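ThermoDBP-single stranded DNA binding protein (Thermoproteus tenax, PDB 3TEK) binds single-stranded DNA and probably takes the place of the canonical single-stranded DNA-binding protein in the Thermoproteales. Local coordinates at residues R14-T19 and L27-T32; I115-T120 and Q139-I144. All blocks are in the same frame, centred on the assembly; numbering follows the deposited sequence.

Interaction 1: residues R14-T19 and L27-T32; sequences RSELIT and LIRWNT
Arg14 and Arg29 face each other as a hydrogen-bonded pair in the antiparallel hairpin of strands 13-20 and 23-31, and both backbone polar groups of each are used: Arg29 N gives to Arg14 O at 2.7 Å, Arg14 N to Arg29 O at 2.9 Å. Glu16 and Leu27 repeat the exchange two residues on. Above this backbone the carboxylate of Glu16 forms a salt bridge with the guanidinium of Arg29; Glu16 OE2 lies an unusually short 2.5 Å from Arg29 NH2, with a weak bond from Arg29 NH1 to the same oxygen. Arg29 NH2 comes to OE2 on its anti side but 31° out of the carboxylate plane, and with the planes 78° apart one oxygen serves both nitrogens. Arg14 bends at chi3 (-76°), which folds its guanidinium over the Arg29 chain; Arg29 CD lies over one face, 3.8 Å from Arg14 CZ. Arg14 NE donates to a water at 3.0 Å, which gives a weak bond to Arg29 O. Long, charged chains suit this solvent-facing side. On the other face, small Ser15 and branched Ile28 pack against Ser63 of helix 52-68, Ser15 OG bonding Gln67 NE2, while strand 116-124 flanks strand 23-31 on its far edge.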
loop_
_atom_site.group_PDB
_atom_site.type_symbol
_atom_site.label_atom_id
_atom_site.label_comp_id
_atom_site.label_asym_id
_atom_site.label_seq_id
_atom_site.Cartn_x
_atom_site.Cartn_y
_atom_site.Cartn_z
ATOM N N ARG A 14 9.821 -0.242 3.504
ATOM C CA ARG A 14 10.919 -1.175 3.760
ATOM C C ARG A 14 10.618 -2.501 3.046
ATOM O O ARG A 14 9.461 -2.868 2.918
ATOM C CB ARG A 14 11.048 -1.434 5.266
ATOM C CG ARG A 14 11.314 -0.208 6.135
ATOM C CD ARG A 14 11.153 -0.545 7.638
ATOM N NE ARG A 14 9.739 -0.647 8.047
ATOM C CZ ARG A 14 9.309 -1.214 9.181
ATOM N NH1 ARG A 14 10.158 -1.764 10.058
ATOM N NH2 ARG A 14 8.006 -1.249 9.435
ATOM N N SER A 15 11.662 -3.209 2.609
ATOM C CA SER A 15 11.498 -4.490 1.941
ATOM C C SER A 15 12.596 -5.519 2.239
ATOM O O SER A 15 13.677 -5.208 2.741
ATOM C CB SER A 15 11.399 -4.275 0.439
ATOM O OG SER A 15 12.596 -3.743 -0.085
ATOM N N GLU A 16 12.293 -6.767 1.934
ATOM C CA GLU A 16 13.296 -7.827 1.931
ATOM C C GLU A 16 12.840 -8.955 1.027
ATOM O O GLU A 16 11.659 -9.054 0.664
ATOM C CB GLU A 16 13.567 -8.351 3.344
ATOM C CG GLU A 16 12.377 -8.963 4.068
ATOM C CD GLU A 16 12.696 -9.221 5.529
ATOM O OE1 GLU A 16 13.450 -10.175 5.822
ATOM O OE2 GLU A 16 12.209 -8.449 6.382
ATOM N N LEU A 17 13.791 -9.795 0.649
ATOM C CA LEU A 17 13.460 -10.940 -0.174
ATOM C C LEU A 17 13.039 -12.118 0.695
ATOM O O LEU A 17 13.471 -12.270 1.823
ATOM C CB LEU A 17 14.632 -11.314 -1.088
ATOM C CG LEU A 17 14.861 -10.300 -2.224
ATOM C CD1 LEU A 17 16.050 -10.684 -3.093
ATOM C CD2 LEU A 17 13.628 -10.128 -3.109
ATOM N N ILE A 18 12.185 -12.951 0.143
ATOM C CA ILE A 18 11.944 -14.237 0.720
ATOM C C ILE A 18 11.975 -15.279 -0.376
ATOM O O ILE A 18 11.649 -15.003 -1.525
ATOM C CB ILE A 18 10.618 -14.268 1.485
ATOM C CG1 ILE A 18 9.445 -14.039 0.593
ATOM C CG2 ILE A 18 10.558 -13.129 2.574
ATOM C CD1 ILE A 18 8.202 -13.515 1.466
ATOM N N THR A 19 12.382 -16.480 -0.026
ATOM C CA THR A 19 12.608 -17.532 -1.007
ATOM C C THR A 19 11.584 -18.643 -0.830
ATOM O O THR A 19 11.307 -19.053 0.299
ATOM C CB THR A 19 13.988 -18.129 -0.877
ATOM O OG1 THR A 19 14.954 -17.140 -1.216
ATOM C CG2 THR A 19 14.139 -19.333 -1.818
ATOM N N LEU A 27 8.818 -9.081 0.231
ATOM C CA LEU A 27 8.008 -8.627 1.369
ATOM C C LEU A 27 8.142 -7.115 1.508
ATOM O O LEU A 27 9.247 -6.610 1.654
ATOM C CB LEU A 27 8.450 -9.323 2.649
ATOM C CG LEU A 27 7.750 -8.963 3.956
ATOM C CD1 LEU A 27 6.241 -9.137 3.868
ATOM C CD2 LEU A 27 8.301 -9.817 5.061
ATOM N N ILE A 28 7.024 -6.394 1.442
ATOM C CA ILE A 28 7.059 -4.953 1.516
ATOM C C ILE A 28 6.280 -4.470 2.742
ATOM O O ILE A 28 5.117 -4.825 2.943
ATOM C CB ILE A 28 6.470 -4.311 0.280
ATOM C CG1 ILE A 28 7.200 -4.791 -0.983
ATOM C CG2 ILE A 28 6.524 -2.789 0.389
ATOM C CD1 ILE A 28 6.664 -4.168 -2.213
ATOM N N ARG A 29 6.949 -3.655 3.551
ATOM C CA ARG A 29 6.331 -2.980 4.670
ATOM C C ARG A 29 6.099 -1.553 4.231
ATOM O O ARG A 29 7.050 -0.842 3.920
ATOM C CB ARG A 29 7.236 -3.016 5.902
ATOM C CG ARG A 29 7.464 -4.426 6.433
ATOM C CD ARG A 29 8.540 -4.513 7.501
ATOM N NE ARG A 29 8.887 -5.920 7.722
ATOM C CZ ARG A 29 10.087 -6.484 7.546
ATOM N NH1 ARG A 29 11.149 -5.770 7.175
ATOM N NH2 ARG A 29 10.231 -7.788 7.782
ATOM N N TRP A 30 4.838 -1.132 4.227
ATOM C CA TRP A 30 4.466 0.141 3.640
ATOM C C TRP A 30 3.650 0.993 4.605
ATOM O O TRP A 30 2.606 0.569 5.077
ATOM C CB TRP A 30 3.693 -0.136 2.347
ATOM C CG TRP A 30 3.087 1.058 1.676
ATOM C CD1 TRP A 30 3.645 2.288 1.529
ATOM C CD2 TRP A 30 1.799 1.126 1.053
ATOM N NE1 TRP A 30 2.795 3.118 0.854
ATOM C CE2 TRP A 30 1.648 2.437 0.551
ATOM C CE3 TRP A 30 0.755 0.218 0.888
ATOM C CZ2 TRP A 30 0.499 2.860 -0.122
ATOM C CZ3 TRP A 30 -0.389 0.639 0.219
ATOM C CH2 TRP A 30 -0.503 1.950 -0.283
ATOM N N ASN A 31 4.147 2.179 4.923
ATOM C CA ASN A 31 3.356 3.153 5.679
ATOM C C ASN A 31 2.939 4.256 4.749
ATOM O O ASN A 31 3.761 4.835 4.085
ATOM C CB ASN A 31 4.123 3.736 6.876
ATOM C CG ASN A 31 3.225 4.612 7.811
ATOM O OD1 ASN A 31 2.248 5.240 7.372
ATOM N ND2 ASN A 31 3.567 4.647 9.102
ATOM N N THR A 32 1.641 4.549 4.726
ATOM C CA THR A 32 1.067 5.529 3.807
ATOM C C THR A 32 1.558 6.926 4.073
ATOM O O THR A 32 1.535 7.786 3.184
ATOM C CB THR A 32 -0.470 5.613 3.976
ATOM O OG1 THR A 32 -0.785 6.073 5.300
ATOM C CG2 THR A 32 -1.109 4.246 3.730
HETATM O O HOH W 1 7.381 0.786 6.835
#

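Interaction 2: residues I115-T120 and Q139-I144; sequences IFMIST and QLIYWI
Met117 and Ile141 pair at the middle of a second antiparallel beta hairpin, made by strands 116-124 and 131-142, the latter being the outermost strand of the sheet at this end. The backbone bonds come in two reciprocal sets: Met117 N to Ile141 O at 2.8 Å with its return bond, and Gln139 N to Ser119 O at 2.7 Å with its own. Past the end of strand 131-142, Trp143 N still reaches Ile115 O at 3.2 Å. Between these sets, Ile118 CA and Leu140 CA make CA-H...O contacts with Gln139 O and Met117 O.

Apolar contacts divide between the two faces. On the face of Phe116, Ile118, Leu140 and Tyr142, Leu140 CD1 touches both Ile118 CG1, at 3.6 Å, and Phe116 CD1, at 3.8 Å. Branched and aromatic residues suit this side because helix 83-108 covers it: Ile118 and Leu140 both touch Trp99, and the Phe116 ring meets that of Phe100. The opposite face carries Met117, Ser119, Gln139 and Ile141, and is more exposed. Here the unbranched, extended Met117 chain runs beside Ile141, and its CE touches Ile141 CG2 at 3.9 Å.

Trp143 adds a further set of contacts, from beyond the strand end. Its indole, with CG beside the backbone N (chi1 -86°), is directed toward 115-120 and meets Phe116 CA with its edge. So wide and flat a group can meet Ile115, Phe116 and Met117 at once: Ile115 CG2 sits above one face, toward the rim, and Trp143 CH2 meets Met117 CE at 3.8 Å.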
loop_
_atom_site.group_PDB
_atom_site.type_symbol
_atom_site.label_atom_id
_atom_site.label_comp_id
_atom_site.label_asym_id
_atom_site.label_seq_id
_atom_site.Cartn_x
_atom_site.Cartn_y
_atom_site.Cartn_z
ATOM N N ILE A 115 -7.241 12.736 10.620
ATOM C CA ILE A 115 -5.944 12.426 10.034
ATOM C C ILE A 115 -5.449 11.119 10.619
ATOM O O ILE A 115 -5.809 10.770 11.741
ATOM C CB ILE A 115 -4.940 13.547 10.298
ATOM C CG1 ILE A 115 -5.427 14.812 9.632
ATOM C CG2 ILE A 115 -3.600 13.229 9.692
ATOM C CD1 ILE A 115 -5.619 14.668 8.153
ATOM N N PHE A 116 -4.629 10.399 9.847
ATOM C CA PHE A 116 -4.159 9.063 10.225
ATOM C C PHE A 116 -3.011 8.565 9.338
ATOM O O PHE A 116 -2.723 9.143 8.279
ATOM C CB PHE A 116 -5.311 8.049 10.146
ATOM C CG PHE A 116 -5.915 7.925 8.784
ATOM C CD1 PHE A 116 -5.321 7.111 7.804
ATOM C CD2 PHE A 116 -7.060 8.630 8.455
ATOM C CE1 PHE A 116 -5.879 7.013 6.523
ATOM C CE2 PHE A 116 -7.620 8.555 7.176
ATOM C CZ PHE A 116 -7.047 7.744 6.216
ATOM N N MET A 117 -2.416 7.461 9.716
ATOM C CA MET A 117 -1.589 6.731 8.802
ATOM C C MET A 117 -1.809 5.235 8.928
ATOM O O MET A 117 -2.110 4.736 9.981
ATOM C CB MET A 117 -0.130 7.092 8.975
ATOM C CG MET A 117 0.335 7.061 10.351
ATOM S SD MET A 117 1.951 7.772 10.539
ATOM C CE MET A 117 2.079 7.673 12.272
ATOM N N ILE A 118 -1.687 4.529 7.834
ATOM C CA ILE A 118 -1.869 3.106 7.856
ATOM C C ILE A 118 -0.550 2.450 7.559
ATOM O O ILE A 118 0.128 2.834 6.657
ATOM C CB ILE A 118 -2.871 2.702 6.810
ATOM C CG1 ILE A 118 -4.211 3.309 7.158
ATOM C CG2 ILE A 118 -2.996 1.216 6.708
ATOM C CD1 ILE A 118 -5.170 3.289 6.075
ATOM N N SER A 119 -0.183 1.466 8.345
ATOM C CA SER A 119 0.951 0.639 8.001
ATOM C C SER A 119 0.421 -0.763 7.716
ATOM O O SER A 119 -0.442 -1.295 8.450
ATOM C CB SER A 119 1.972 0.574 9.117
ATOM O OG SER A 119 1.424 -0.135 10.205
ATOM N N THR A 120 0.934 -1.353 6.657
ATOM C CA THR A 120 0.531 -2.706 6.302
ATOM C C THR A 120 1.689 -3.446 5.654
ATOM O O THR A 120 2.765 -2.881 5.446
ATOM C CB THR A 120 -0.716 -2.694 5.407
ATOM O OG1 THR A 120 -1.232 -4.044 5.290
ATOM C CG2 THR A 120 -0.395 -2.059 4.044
ATOM N N GLN A 139 -2.216 -1.889 10.444
ATOM C CA GLN A 139 -2.472 -1.074 11.650
ATOM C C GLN A 139 -2.681 0.384 11.339
ATOM O O GLN A 139 -2.162 0.905 10.358
ATOM C CB GLN A 139 -1.327 -1.210 12.639
ATOM C CG GLN A 139 -1.471 -2.449 13.524
ATOM C CD GLN A 139 -0.165 -3.119 13.772
ATOM O OE1 GLN A 139 0.807 -2.461 14.144
ATOM N NE2 GLN A 139 -0.115 -4.443 13.554
ATOM N N LEU A 140 -3.479 1.016 12.188
ATOM C CA LEU A 140 -3.814 2.414 12.065
ATOM C C LEU A 140 -3.279 3.183 13.246
ATOM O O LEU A 140 -3.457 2.789 14.415
ATOM C CB LEU A 140 -5.322 2.589 12.048
ATOM C CG LEU A 140 -5.809 3.990 11.713
ATOM C CD1 LEU A 140 -5.831 4.169 10.210
ATOM C CD2 LEU A 140 -7.190 4.251 12.359
ATOM N N ILE A 141 -2.622 4.288 12.949
ATOM C CA ILE A 141 -2.367 5.290 13.952
ATOM C C ILE A 141 -3.187 6.495 13.529
ATOM O O ILE A 141 -3.195 6.852 12.350
ATOM C CB ILE A 141 -0.890 5.653 14.047
ATOM C CG1 ILE A 141 -0.110 4.483 14.648
ATOM C CG2 ILE A 141 -0.709 6.909 14.959
ATOM C CD1 ILE A 141 -0.308 4.357 16.197
ATOM N N TYR A 142 -3.893 7.093 14.485
ATOM C CA TYR A 142 -4.853 8.163 14.177
ATOM C C TYR A 142 -4.729 9.301 15.188
ATOM O O TYR A 142 -4.168 9.122 16.253
ATOM C CB TYR A 142 -6.286 7.614 14.134
ATOM C CG TYR A 142 -6.803 7.069 15.443
ATOM C CD1 TYR A 142 -7.615 7.846 16.272
ATOM C CD2 TYR A 142 -6.494 5.778 15.858
ATOM C CE1 TYR A 142 -8.095 7.340 17.480
ATOM C CE2 TYR A 142 -6.979 5.262 17.075
ATOM C CZ TYR A 142 -7.776 6.053 17.873
ATOM O OH TYR A 142 -8.258 5.565 19.060
ATOM N N TRP A 143 -5.235 10.469 14.831
ATOM C CA TRP A 143 -5.082 11.658 15.665
ATOM C C TRP A 143 -6.403 11.966 16.391
ATOM O O TRP A 143 -7.455 11.947 15.787
ATOM C CB TRP A 143 -4.615 12.827 14.824
ATOM C CG TRP A 143 -3.093 12.902 14.661
ATOM C CD1 TRP A 143 -2.253 13.815 15.238
ATOM C CD2 TRP A 143 -2.259 12.048 13.866
ATOM N NE1 TRP A 143 -0.946 13.582 14.857
ATOM C CE2 TRP A 143 -0.922 12.502 14.017
ATOM C CE3 TRP A 143 -2.509 10.964 13.032
ATOM C CZ2 TRP A 143 0.162 11.885 13.381
ATOM C CZ3 TRP A 143 -1.425 10.348 12.395
ATOM C CH2 TRP A 143 -0.106 10.824 12.573
ATOM N N ILE A 144 -6.299 12.241 17.686
ATOM C CA ILE A 144 -7.426 12.412 18.580
ATOM C C ILE A 144 -7.482 13.865 19.095
ATOM O O ILE A 144 -6.452 14.478 19.412
ATOM C CB ILE A 144 -7.270 11.469 19.789
ATOM C CG1 ILE A 144 -7.303 10.002 19.343
ATOM C CG2 ILE A 144 -8.386 11.686 20.801
ATOM C CD1 ILE A 144 -6.738 9.046 20.399
#

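Interactions 1 and 2 lie in the two hairpins of one four-stranded antiparallel sheet, their centres about 19 Å apart, and the inner strands 23-31 and 116-124 join them. Trp30 N is 3.0 Å from Thr120 O, and Thr32 N is 3.0 Å from Ile118 O, each a probable hydrogen bond, while Asn31 OD1 packs 3.4 Å from Met117 CB. The sheet is therefore continuous from 14-19 to 139-144. Its helix-covered side is shared out, helix 52-68 lying against interaction 1 and helix 83-108 against interaction 2. Neither contact holds a bound ligand, so which residues touch single-stranded DNA cannot be read from them.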